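Local coordinates for protein putative fimbriae assembly chaperone (Salmonella typhimurium, PDB 2CO7) that probably acts as a periplasmic chaperone of the pilus-assembly family, folding and holding Saf fimbrial subunits on their way to the growing fibre, at residues I129-P132 with T138-D141; R147-G152 with K156-T161; N166-T171 with G210-P215; T178-V183 with A187-N192. All coordinates share one frame; numbering follows the deposited sequence.

In the fold
Contact 1 lies where strand 116-131 of the N-terminal domain leads into the short helix 139-142, whereas contacts 2, 3 and 4 belong to the C-terminal domain. Contacts 2 and 4 lie closest, with centres 9 Å apart, and share a sheet: Val-157 N probably bonds to Lys-189 O at 2.9 Å, in the middle of that strand pair. Contact 3, centred about 17 Å from contact 2 and 14 Å from contact 4, packs Leu-167 against Leu-180 and Val-183. It also touches contact 1, where Ile-129 CD1 packs 3.9 Å from Asn-166 ND2. The bound sulfate sits at contact 4 and is also held by Lys-127 of another protein chain.

Contact 1: I129-P132 with T138-D141; sequences IFRP and TPED
The junction between the two immunoglobulin-like domains of a pilus chaperone is bridged here: Arg-131, at the end of strand 116-131, reaches the first turn of the short helix 139-142. Its NH2 stops 3.5 Å from CD of Pro-139, and its NH1 lies 4.2 Å from CA of Thr-138; the guanidinium meets both obliquely. The two side chains of Arg-131 and Pro-139 approach from opposite directions. CG of Arg-131 stands anti to the backbone N (chi1 -172°), and a bend at chi3 (-61°) turns the guanidinium near the proline. Arginine suits this place because its long aliphatic stem spans the distance to the helix while its polar end serves carboxylates: NE pairs with Glu-90 and NH2 with Asp-208, two salt bridges that probably keep the buried group charged.

The helix start has its own fastening. Thr-138 N donates to Asp-141 OD1 over 3.0 Å, meeting that oxygen from above the carboxylate plane, and Asp-141 N returns a weak bond to Thr-138 OG1 at 3.3 Å. Pro-139 fits the first turn, where its missing N-H costs no helical bond, and its ring also packs on Phe-163. Threonine and aspartate each supply an acceptor for the other's backbone N-H, the reciprocal pattern of an N-terminal capping box.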
loop_
_atom_site.group_PDB
_atom_site.type_symbol
_atom_site.label_atom_id
_atom_site.label_comp_id
_atom_site.label_asym_id
_atom_site.label_seq_id
_atom_site.Cartn_x
_atom_site.Cartn_y
_atom_site.Cartn_z
ATOM N N ILE B 129 8.703 -11.566 -2.246
ATOM C CA ILE B 129 8.456 -12.882 -1.639
ATOM C C ILE B 129 9.633 -13.768 -1.891
ATOM O O ILE B 129 9.918 -14.128 -3.053
ATOM C CB ILE B 129 7.112 -13.521 -2.091
ATOM C CG1 ILE B 129 5.924 -12.563 -1.794
ATOM C CG2 ILE B 129 6.844 -14.886 -1.374
ATOM C CD1 ILE B 129 4.544 -12.965 -2.466
ATOM N N PHE B 130 10.289 -14.146 -0.784
ATOM C CA PHE B 130 11.448 -15.008 -0.875
ATOM C C PHE B 130 11.052 -16.490 -0.893
ATOM O O PHE B 130 10.412 -16.946 0.036
ATOM C CB PHE B 130 12.445 -14.702 0.251
ATOM C CG PHE B 130 13.701 -15.503 0.151
ATOM C CD1 PHE B 130 14.710 -15.124 -0.742
ATOM C CD2 PHE B 130 13.888 -16.629 0.958
ATOM C CE1 PHE B 130 15.941 -15.895 -0.821
ATOM C CE2 PHE B 130 15.073 -17.381 0.899
ATOM C CZ PHE B 130 16.100 -17.013 -0.001
ATOM N N ARG B 131 11.450 -17.212 -1.934
ATOM C CA ARG B 131 11.096 -18.628 -2.101
ATOM C C ARG B 131 12.364 -19.511 -2.082
ATOM O O ARG B 131 13.172 -19.544 -3.069
ATOM C CB ARG B 131 10.280 -18.819 -3.389
ATOM C CG ARG B 131 9.700 -20.252 -3.550
ATOM C CD ARG B 131 8.804 -20.334 -4.728
ATOM N NE ARG B 131 7.665 -19.410 -4.565
ATOM C CZ ARG B 131 6.856 -19.029 -5.540
ATOM N NH1 ARG B 131 7.019 -19.491 -6.792
ATOM N NH2 ARG B 131 5.880 -18.181 -5.261
ATOM N N PRO B 132 12.561 -20.220 -0.957
ATOM C CA PRO B 132 13.653 -21.183 -0.836
ATOM C C PRO B 132 13.625 -22.170 -2.000
ATOM O O PRO B 132 12.559 -22.470 -2.540
ATOM C CB PRO B 132 13.373 -21.871 0.505
ATOM C CG PRO B 132 12.629 -20.817 1.286
ATOM C CD PRO B 132 11.764 -20.143 0.290
ATOM N N THR B 138 4.393 -23.541 -7.345
ATOM C CA THR B 138 3.794 -22.227 -7.096
ATOM C C THR B 138 2.632 -22.358 -6.100
ATOM O O THR B 138 2.098 -23.463 -5.916
ATOM C CB THR B 138 3.235 -21.645 -8.404
ATOM O OG1 THR B 138 2.145 -22.463 -8.879
ATOM C CG2 THR B 138 4.310 -21.573 -9.463
ATOM N N PRO B 139 2.213 -21.237 -5.493
ATOM C CA PRO B 139 1.007 -21.278 -4.631
ATOM C C PRO B 139 -0.188 -21.871 -5.382
ATOM O O PRO B 139 -0.897 -22.711 -4.829
ATOM C CB PRO B 139 0.789 -19.794 -4.260
ATOM C CG PRO B 139 2.279 -19.234 -4.243
ATOM C CD PRO B 139 2.851 -19.903 -5.503
ATOM N N GLU B 140 -0.404 -21.483 -6.645
ATOM C CA GLU B 140 -1.625 -21.923 -7.307
ATOM C C GLU B 140 -1.661 -23.437 -7.550
ATOM O O GLU B 140 -2.745 -24.014 -7.593
ATOM C CB GLU B 140 -1.918 -21.106 -8.568
ATOM C CG GLU B 140 -1.058 -21.438 -9.769
ATOM C CD GLU B 140 -1.342 -20.562 -11.004
ATOM O OE1 GLU B 140 -2.464 -20.025 -11.171
ATOM O OE2 GLU B 140 -0.425 -20.450 -11.843
ATOM N N ASP B 141 -0.488 -24.072 -7.642
ATOM C CA ASP B 141 -0.381 -25.518 -7.724
ATOM C C ASP B 141 -1.026 -26.240 -6.547
ATOM O O ASP B 141 -1.516 -27.340 -6.715
ATOM C CB ASP B 141 1.082 -25.926 -7.808
ATOM C CG ASP B 141 1.730 -25.550 -9.123
ATOM O OD1 ASP B 141 2.993 -25.515 -9.154
ATOM O OD2 ASP B 141 0.985 -25.316 -10.130
#

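Contact 2: R147-G152 with K156-T161; sequences RWVETG and KVENPT
Arg-147 and Glu-158 lie side by side and point the same way, their guanidinium and carboxylate planes 49° apart. Arg-147 NE donates to Glu-158 OE1 at 2.6 Å, approaching on the syn side but tilted out of the carboxylate plane, while NH2 adds a weak bond to the same oxygen. Arg-147 runs out with CG anti to the backbone N (chi1 -174°) and then bends at chi3, which brings the guanidinium alongside Val-149, two residues on, whose CG2 sits 4.2 Å above its plane, over its centre. Lys-156 NZ makes a long salt bridge to the other carboxylate oxygen, OE2, at 3.8 Å, so the single acid lies between two bases and probably offsets their like charges.

On the reverse face the contact across the pair is apolar: Trp-148 and Val-157 also run alongside each other, and CG2 of Val-157 makes a CH-pi contact 3.6 Å from the centroid of the tryptophan six-membered ring, over its face. Branched valine keeps a methyl close to its strand, whereas the broad indole extends to Trp-203 and Tyr-218.

Between the faces, Arg-147 with Glu-158 and Val-149 with Lys-156 are hydrogen-bonded pairs; Lys-156 N to Val-149 O measures 2.8 Å. Trp-148 with Val-157 is the non-hydrogen-bonded pair between them, as expected of a regular antiparallel beta hairpin in an immunoglobulin-like domain.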
loop_
_atom_site.group_PDB
_atom_site.type_symbol
_atom_site.label_atom_id
_atom_site.label_comp_id
_atom_site.label_asym_id
_atom_site.label_seq_id
_atom_site.Cartn_x
_atom_site.Cartn_y
_atom_site.Cartn_z
ATOM N N ARG B 147 -8.041 -25.061 3.647
ATOM C CA ARG B 147 -9.176 -25.651 4.380
ATOM C C ARG B 147 -10.000 -24.504 4.960
ATOM O O ARG B 147 -9.440 -23.574 5.523
ATOM C CB ARG B 147 -8.669 -26.577 5.495
ATOM C CG ARG B 147 -9.797 -27.325 6.193
ATOM C CD ARG B 147 -9.332 -28.527 6.987
ATOM N NE ARG B 147 -9.228 -28.161 8.390
ATOM C CZ ARG B 147 -10.043 -28.550 9.363
ATOM N NH1 ARG B 147 -11.056 -29.388 9.148
ATOM N NH2 ARG B 147 -9.809 -28.109 10.590
ATOM N N TRP B 148 -11.319 -24.574 4.823
ATOM C CA TRP B 148 -12.207 -23.514 5.271
ATOM C C TRP B 148 -13.132 -24.051 6.334
ATOM O O TRP B 148 -13.604 -25.206 6.275
ATOM C CB TRP B 148 -12.993 -22.906 4.084
ATOM C CG TRP B 148 -12.107 -22.340 2.961
ATOM C CD1 TRP B 148 -11.445 -23.052 1.991
ATOM C CD2 TRP B 148 -11.814 -20.954 2.705
ATOM N NE1 TRP B 148 -10.759 -22.197 1.158
ATOM C CE2 TRP B 148 -10.968 -20.904 1.571
ATOM C CE3 TRP B 148 -12.196 -19.746 3.321
ATOM C CZ2 TRP B 148 -10.503 -19.696 1.029
ATOM C CZ3 TRP B 148 -11.731 -18.547 2.784
ATOM C CH2 TRP B 148 -10.876 -18.534 1.662
ATOM N N VAL B 149 -13.381 -23.226 7.340
ATOM C CA VAL B 149 -14.270 -23.596 8.421
ATOM C C VAL B 149 -15.174 -22.389 8.613
ATOM O O VAL B 149 -14.693 -21.257 8.642
ATOM C CB VAL B 149 -13.478 -23.923 9.714
ATOM C CG1 VAL B 149 -14.405 -24.410 10.818
ATOM C CG2 VAL B 149 -12.408 -24.962 9.438
ATOM N N GLU B 150 -16.478 -22.628 8.699
ATOM C CA GLU B 150 -17.445 -21.560 8.978
ATOM C C GLU B 150 -18.149 -21.868 10.287
ATOM O O GLU B 150 -18.742 -22.929 10.420
ATOM C CB GLU B 150 -18.487 -21.436 7.853
ATOM C CG GLU B 150 -17.877 -21.276 6.452
ATOM C CD GLU B 150 -18.919 -21.219 5.339
ATOM O OE1 GLU B 150 -18.524 -21.102 4.167
ATOM O OE2 GLU B 150 -20.122 -21.289 5.629
ATOM N N THR B 151 -18.036 -20.966 11.260
ATOM C CA THR B 151 -18.874 -21.038 12.458
ATOM C C THR B 151 -19.467 -19.666 12.702
ATOM O O THR B 151 -18.728 -18.680 12.808
ATOM C CB THR B 151 -18.134 -21.506 13.743
ATOM O OG1 THR B 151 -18.150 -20.461 14.724
ATOM C CG2 THR B 151 -16.710 -21.962 13.466
ATOM N N GLY B 152 -20.795 -19.620 12.804
ATOM C CA GLY B 152 -21.526 -18.365 12.916
ATOM C C GLY B 152 -21.101 -17.424 11.811
ATOM O O GLY B 152 -21.055 -17.807 10.630
ATOM N N LYS B 156 -12.954 -19.011 8.562
ATOM C CA LYS B 156 -11.534 -19.230 8.783
ATOM C C LYS B 156 -10.994 -19.990 7.598
ATOM O O LYS B 156 -11.609 -20.956 7.134
ATOM C CB LYS B 156 -11.308 -20.004 10.091
ATOM C CG LYS B 156 -9.838 -20.306 10.454
ATOM C CD LYS B 156 -9.816 -21.152 11.745
ATOM C CE LYS B 156 -8.411 -21.369 12.290
ATOM N NZ LYS B 156 -8.465 -22.190 13.567
ATOM N N VAL B 157 -9.843 -19.538 7.129
ATOM C CA VAL B 157 -9.090 -20.196 6.070
ATOM C C VAL B 157 -7.784 -20.686 6.675
ATOM O O VAL B 157 -7.104 -19.938 7.398
ATOM C CB VAL B 157 -8.832 -19.238 4.863
ATOM C CG1 VAL B 157 -8.070 -18.013 5.304
ATOM C CG2 VAL B 157 -8.088 -19.968 3.738
ATOM N N GLU B 158 -7.462 -21.942 6.386
ATOM C CA GLU B 158 -6.298 -22.604 6.929
ATOM C C GLU B 158 -5.378 -22.943 5.773
ATOM O O GLU B 158 -5.781 -23.609 4.827
ATOM C CB GLU B 158 -6.696 -23.871 7.705
ATOM C CG GLU B 158 -7.802 -23.535 8.710
ATOM C CD GLU B 158 -8.329 -24.707 9.484
ATOM O OE1 GLU B 158 -8.166 -25.857 9.036
ATOM O OE2 GLU B 158 -8.914 -24.448 10.547
ATOM N N ASN B 159 -4.139 -22.485 5.875
ATOM C CA ASN B 159 -3.145 -22.709 4.803
ATOM C C ASN B 159 -2.054 -23.689 5.262
ATOM O O ASN B 159 -1.125 -23.302 5.952
ATOM C CB ASN B 159 -2.541 -21.338 4.380
ATOM C CG ASN B 159 -1.421 -21.481 3.338
ATOM O OD1 ASN B 159 -1.324 -22.482 2.629
ATOM N ND2 ASN B 159 -0.580 -20.500 3.271
ATOM N N PRO B 160 -2.141 -24.967 4.843
ATOM C CA PRO B 160 -1.153 -25.955 5.309
ATOM C C PRO B 160 0.089 -26.020 4.380
ATOM O O PRO B 160 0.886 -26.952 4.470
ATOM C CB PRO B 160 -1.940 -27.264 5.214
ATOM C CG PRO B 160 -2.737 -27.050 3.889
ATOM C CD PRO B 160 -3.141 -25.563 3.938
ATOM N N THR B 161 0.254 -25.020 3.518
ATOM C CA THR B 161 1.315 -25.039 2.506
ATOM C C THR B 161 2.442 -24.102 2.894
ATOM O O THR B 161 2.235 -23.237 3.744
ATOM C CB THR B 161 0.774 -24.581 1.088
ATOM O OG1 THR B 161 0.725 -23.160 0.996
ATOM C CG2 THR B 161 -0.614 -25.161 0.798
#

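Contact 3: N166-T171 with G210-P215; sequences NLASVT and GGESHP
With its CG anti to the carbonyl carbon (chi1 -66°) and its chain extended beyond it, Glu-212 sends its carboxylate from a loop to the corner at Ala-168 and Ser-169. Ser-169 has OG in the equivalent setting, anti to its own carbonyl carbon (chi1 -67°), and the hydroxyl donates to Glu-212 OE1 over 3.1 Å. It reaches that oxygen on the syn side, yet from a position 30° out of the carboxylate plane. OE2, the second oxygen, lies 3.8 Å from CB of Ala-168, whose small methyl lets the acid settle against the strand.

Ser-169 marks the corner between strands 167-168 and 170-172, and its short side chain places a donor close to the backbone at this bend. Glutamate has the reach to cross from the other side, where the two backbones remain well apart: CA of Ala-168 and CA of Glu-212 are 7.3 Å from each other. The Glu-212 side chain also touches Arg-204 on strand 201-205. Next to it, Ser-213 OG accepts from Val-205 N and ties the loop to the same strand.

Between the two segments, one neutral hydroxyl gives one bond to one carboxylate oxygen at an exposed surface, which implies a modest, solvent-accessible tie.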
loop_
_atom_site.group_PDB
_atom_site.type_symbol
_atom_site.label_atom_id
_atom_site.label_comp_id
_atom_site.label_asym_id
_atom_site.label_seq_id
_atom_site.Cartn_x
_atom_site.Cartn_y
_atom_site.Cartn_z
ATOM N N ASN B 166 -2.141 -15.310 -1.553
ATOM C CA ASN B 166 -2.627 -13.974 -1.752
ATOM C C ASN B 166 -3.960 -14.138 -2.440
ATOM O O ASN B 166 -4.016 -14.302 -3.650
ATOM C CB ASN B 166 -1.597 -13.200 -2.583
ATOM C CG ASN B 166 -0.291 -13.049 -1.832
ATOM O OD1 ASN B 166 -0.240 -12.393 -0.775
ATOM N ND2 ASN B 166 0.764 -13.698 -2.330
ATOM N N LEU B 167 -5.030 -14.117 -1.651
ATOM C CA LEU B 167 -6.347 -14.464 -2.170
ATOM C C LEU B 167 -7.036 -13.280 -2.849
ATOM O O LEU B 167 -6.938 -12.145 -2.406
ATOM C CB LEU B 167 -7.247 -15.051 -1.074
ATOM C CG LEU B 167 -7.038 -16.515 -0.613
ATOM C CD1 LEU B 167 -5.870 -17.293 -1.248
ATOM C CD2 LEU B 167 -6.928 -16.483 0.896
ATOM N N ALA B 168 -7.684 -13.562 -3.978
ATOM C CA ALA B 168 -8.519 -12.570 -4.645
ATOM C C ALA B 168 -9.877 -13.185 -4.990
ATOM O O ALA B 168 -10.019 -14.422 -5.038
ATOM C CB ALA B 168 -7.822 -12.056 -5.888
ATOM N N SER B 169 -10.865 -12.318 -5.209
ATOM C CA SER B 169 -12.193 -12.711 -5.726
ATOM C C SER B 169 -12.814 -13.840 -4.897
ATOM O O SER B 169 -13.407 -14.767 -5.453
ATOM C CB SER B 169 -12.084 -13.118 -7.202
ATOM O OG SER B 169 -11.744 -12.006 -8.046
ATOM N N VAL B 170 -12.643 -13.775 -3.571
ATOM C CA VAL B 170 -13.286 -14.721 -2.631
ATOM C C VAL B 170 -14.822 -14.513 -2.476
ATOM O O VAL B 170 -15.273 -13.397 -2.214
ATOM C CB VAL B 170 -12.638 -14.648 -1.208
ATOM C CG1 VAL B 170 -13.242 -15.688 -0.297
ATOM C CG2 VAL B 170 -11.118 -14.815 -1.263
ATOM N N THR B 171 -15.613 -15.582 -2.611
ATOM C CA THR B 171 -17.054 -15.512 -2.352
ATOM C C THR B 171 -17.544 -16.651 -1.465
ATOM O O THR B 171 -16.977 -17.740 -1.479
ATOM C CB THR B 171 -17.913 -15.524 -3.654
ATOM O OG1 THR B 171 -17.562 -16.664 -4.468
ATOM C CG2 THR B 171 -17.719 -14.221 -4.440
ATOM N N GLY B 210 1.121 -11.763 -11.335
ATOM C CA GLY B 210 0.206 -10.639 -11.082
ATOM C C GLY B 210 -1.244 -10.757 -11.469
ATOM O O GLY B 210 -2.060 -9.898 -11.091
ATOM N N GLY B 211 -1.566 -11.774 -12.270
ATOM C CA GLY B 211 -2.936 -11.999 -12.728
ATOM C C GLY B 211 -3.579 -12.932 -11.721
ATOM O O GLY B 211 -2.956 -13.300 -10.732
ATOM N N GLU B 212 -4.830 -13.309 -11.978
ATOM C CA GLU B 212 -5.540 -14.214 -11.082
ATOM C C GLU B 212 -5.589 -15.622 -11.657
ATOM O O GLU B 212 -5.648 -15.808 -12.877
ATOM C CB GLU B 212 -6.933 -13.667 -10.741
ATOM C CG GLU B 212 -6.883 -12.373 -9.908
ATOM C CD GLU B 212 -8.249 -11.729 -9.694
ATOM O OE1 GLU B 212 -9.285 -12.427 -9.835
ATOM O OE2 GLU B 212 -8.289 -10.514 -9.376
ATOM N N SER B 213 -5.513 -16.602 -10.760
ATOM C CA SER B 213 -5.546 -18.000 -11.116
ATOM C C SER B 213 -6.960 -18.330 -11.566
ATOM O O SER B 213 -7.858 -17.500 -11.453
ATOM C CB SER B 213 -5.213 -18.843 -9.895
ATOM O OG SER B 213 -6.243 -18.743 -8.944
ATOM N N HIS B 214 -7.150 -19.560 -12.041
ATOM C CA HIS B 214 -8.481 -20.118 -12.252
ATOM C C HIS B 214 -9.132 -20.248 -10.861
ATOM O O HIS B 214 -8.433 -20.255 -9.842
ATOM C CB HIS B 214 -8.373 -21.503 -12.912
ATOM C CG HIS B 214 -7.752 -22.547 -12.026
ATOM N ND1 HIS B 214 -8.456 -23.201 -11.035
ATOM C CD2 HIS B 214 -6.493 -23.048 -11.982
ATOM C CE1 HIS B 214 -7.659 -24.056 -10.416
ATOM N NE2 HIS B 214 -6.460 -23.979 -10.969
ATOM N N PRO B 215 -10.468 -20.336 -10.810
ATOM C CA PRO B 215 -11.112 -20.415 -9.494
ATOM C C PRO B 215 -10.937 -21.768 -8.805
ATOM O O PRO B 215 -10.740 -22.793 -9.456
ATOM C CB PRO B 215 -12.589 -20.115 -9.806
ATOM C CG PRO B 215 -12.604 -19.592 -11.230
ATOM C CD PRO B 215 -11.457 -20.263 -11.904
#

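Contact 4: T178-V183 with A187-N192; sequences TGLEYV and ADKTLN. With SO4 (sulfate ion), chain D.
The ring of Tyr-182 turns an edge to the bound sulfate, whose sulfur lies in the ring plane, with CD1 of the tyrosine 3.5 Å from sulfate O2. Within the immunoglobulin-like C-terminal domain, the loop before strand 187-191 runs back along that strand, their directions 176° apart. The sulfate, probably from the crystallisation liquor, is gripped from the loop by Tyr-182 N, which donates to O3 at 3.0 Å; Lys-127 of another protein chain binds the same ion.

The other flat group is the carboxylate of Glu-181. Lys-189 NZ meets its OE1 nearly along the C-O axis at 2.6 Å, forming a salt bridge between side chains that cross at about a right angle. A bend at chi2 (-68°) carries the lysine past the loop, bringing CE to 3.2 Å from the carbonyl O of Tyr-182. Lysine is apt here because its methylenes pack while its ammonium seeks the acid: CG lies near CG2 of Val-183, sliding past it in the opposite direction, and CB touches Leu-180 CD2 at 3.7 Å.

Leucine and valine supply the apolar part of the loop that meets the strand, Leu-180 and Val-183 both continuing onto Leu-167. At the far end of the contact, Leu-191 CD2 presses on Leu-180 CG at 3.4 Å, tighter than usual for two carbons.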
loop_
_atom_site.group_PDB
_atom_site.type_symbol
_atom_site.label_atom_id
_atom_site.label_comp_id
_atom_site.label_asym_id
_atom_site.label_seq_id
_atom_site.Cartn_x
_atom_site.Cartn_y
_atom_site.Cartn_z
ATOM N N THR B 178 -14.775 -9.361 1.396
ATOM C CA THR B 178 -13.672 -8.419 1.302
ATOM C C THR B 178 -13.000 -8.394 2.671
ATOM O O THR B 178 -13.666 -8.571 3.695
ATOM C CB THR B 178 -14.148 -7.000 0.888
ATOM O OG1 THR B 178 -14.890 -6.405 1.958
ATOM C CG2 THR B 178 -15.033 -7.058 -0.354
ATOM N N GLY B 179 -11.687 -8.210 2.702
ATOM C CA GLY B 179 -11.014 -8.077 3.997
ATOM C C GLY B 179 -10.359 -9.322 4.574
ATOM O O GLY B 179 -9.922 -9.310 5.717
ATOM N N LEU B 180 -10.299 -10.407 3.814
ATOM C CA LEU B 180 -9.401 -11.497 4.183
ATOM C C LEU B 180 -7.991 -11.003 3.837
ATOM O O LEU B 180 -7.732 -10.665 2.698
ATOM C CB LEU B 180 -9.707 -12.775 3.396
ATOM C CG LEU B 180 -9.332 -14.156 3.970
ATOM C CD1 LEU B 180 -9.777 -15.300 3.047
ATOM C CD2 LEU B 180 -7.874 -14.317 4.335
ATOM N N GLU B 181 -7.095 -10.948 4.815
ATOM C CA GLU B 181 -5.696 -10.580 4.554
ATOM C C GLU B 181 -4.974 -11.751 3.871
ATOM O O GLU B 181 -5.474 -12.889 3.890
ATOM C CB GLU B 181 -4.997 -10.225 5.865
ATOM C CG GLU B 181 -5.488 -8.928 6.528
ATOM C CD GLU B 181 -5.092 -8.811 8.004
ATOM O OE1 GLU B 181 -4.710 -9.836 8.628
ATOM O OE2 GLU B 181 -5.199 -7.689 8.553
ATOM N N TYR B 182 -3.812 -11.503 3.270
ATOM C CA TYR B 182 -3.003 -12.607 2.739
ATOM C C TYR B 182 -2.732 -13.604 3.867
ATOM O O TYR B 182 -2.651 -13.207 5.018
ATOM C CB TYR B 182 -1.704 -12.111 2.128
ATOM C CG TYR B 182 -0.710 -11.476 3.066
ATOM C CD1 TYR B 182 -0.604 -10.069 3.164
ATOM C CD2 TYR B 182 0.181 -12.273 3.799
ATOM C CE1 TYR B 182 0.350 -9.486 4.001
ATOM C CE2 TYR B 182 1.143 -11.709 4.645
ATOM C CZ TYR B 182 1.241 -10.332 4.726
ATOM O OH TYR B 182 2.232 -9.862 5.565
ATOM N N VAL B 183 -2.711 -14.880 3.529
ATOM C CA VAL B 183 -2.517 -15.951 4.497
ATOM C C VAL B 183 -1.068 -16.459 4.415
ATOM O O VAL B 183 -0.665 -17.020 3.398
ATOM C CB VAL B 183 -3.480 -17.133 4.248
ATOM C CG1 VAL B 183 -3.534 -17.994 5.472
ATOM C CG2 VAL B 183 -4.889 -16.611 3.892
ATOM N N ALA B 187 -0.330 -21.200 8.214
ATOM C CA ALA B 187 -0.972 -20.165 9.017
ATOM C C ALA B 187 -2.447 -20.143 8.677
ATOM O O ALA B 187 -2.846 -20.692 7.666
ATOM C CB ALA B 187 -0.321 -18.804 8.760
ATOM N N ASP B 188 -3.257 -19.524 9.554
ATOM C CA ASP B 188 -4.685 -19.346 9.330
ATOM C C ASP B 188 -5.044 -17.875 9.412
ATOM O O ASP B 188 -4.338 -17.096 10.074
ATOM C CB ASP B 188 -5.474 -20.060 10.411
ATOM C CG ASP B 188 -4.955 -21.432 10.677
ATOM O OD1 ASP B 188 -4.737 -22.139 9.682
ATOM O OD2 ASP B 188 -4.706 -21.773 11.867
ATOM N N LYS B 189 -6.167 -17.520 8.788
ATOM C CA LYS B 189 -6.807 -16.215 8.935
ATOM C C LYS B 189 -8.285 -16.409 9.217
ATOM O O LYS B 189 -8.911 -17.318 8.670
ATOM C CB LYS B 189 -6.657 -15.351 7.666
ATOM C CG LYS B 189 -5.233 -14.894 7.392
ATOM C CD LYS B 189 -4.775 -13.900 8.449
ATOM C CE LYS B 189 -3.517 -13.197 8.049
ATOM N NZ LYS B 189 -3.299 -11.968 8.918
ATOM N N THR B 190 -8.824 -15.525 10.049
ATOM C CA THR B 190 -10.233 -15.573 10.460
ATOM C C THR B 190 -10.849 -14.211 10.224
ATOM O O THR B 190 -10.329 -13.199 10.693
ATOM C CB THR B 190 -10.395 -15.923 11.954
ATOM O OG1 THR B 190 -9.902 -17.238 12.199
ATOM C CG2 THR B 190 -11.882 -15.841 12.395
ATOM N N LEU B 191 -11.980 -14.197 9.536
ATOM C CA LEU B 191 -12.724 -12.960 9.303
ATOM C C LEU B 191 -14.165 -13.087 9.786
ATOM O O LEU B 191 -14.771 -14.152 9.647
ATOM C CB LEU B 191 -12.671 -12.631 7.817
ATOM C CG LEU B 191 -12.919 -13.801 6.867
ATOM C CD1 LEU B 191 -13.637 -13.307 5.654
ATOM C CD2 LEU B 191 -11.630 -14.575 6.485
ATOM N N ASN B 192 -14.703 -12.017 10.380
ATOM C CA ASN B 192 -16.130 -11.958 10.718
ATOM C C ASN B 192 -16.973 -11.762 9.458
ATOM O O ASN B 192 -16.894 -10.712 8.814
ATOM C CB ASN B 192 -16.429 -10.828 11.710
ATOM C CG ASN B 192 -15.884 -11.101 13.102
ATOM O OD1 ASN B 192 -15.342 -12.173 13.375
ATOM N ND2 ASN B 192 -16.031 -10.128 13.992
HETATM S S SO4 D . -3.609 -8.341 1.198
HETATM O O1 SO4 D . -4.554 -7.286 0.789
HETATM O O2 SO4 D . -2.242 -7.883 0.994
HETATM O O3 SO4 D . -3.901 -8.588 2.609
HETATM O O4 SO4 D . -3.894 -9.615 0.514
#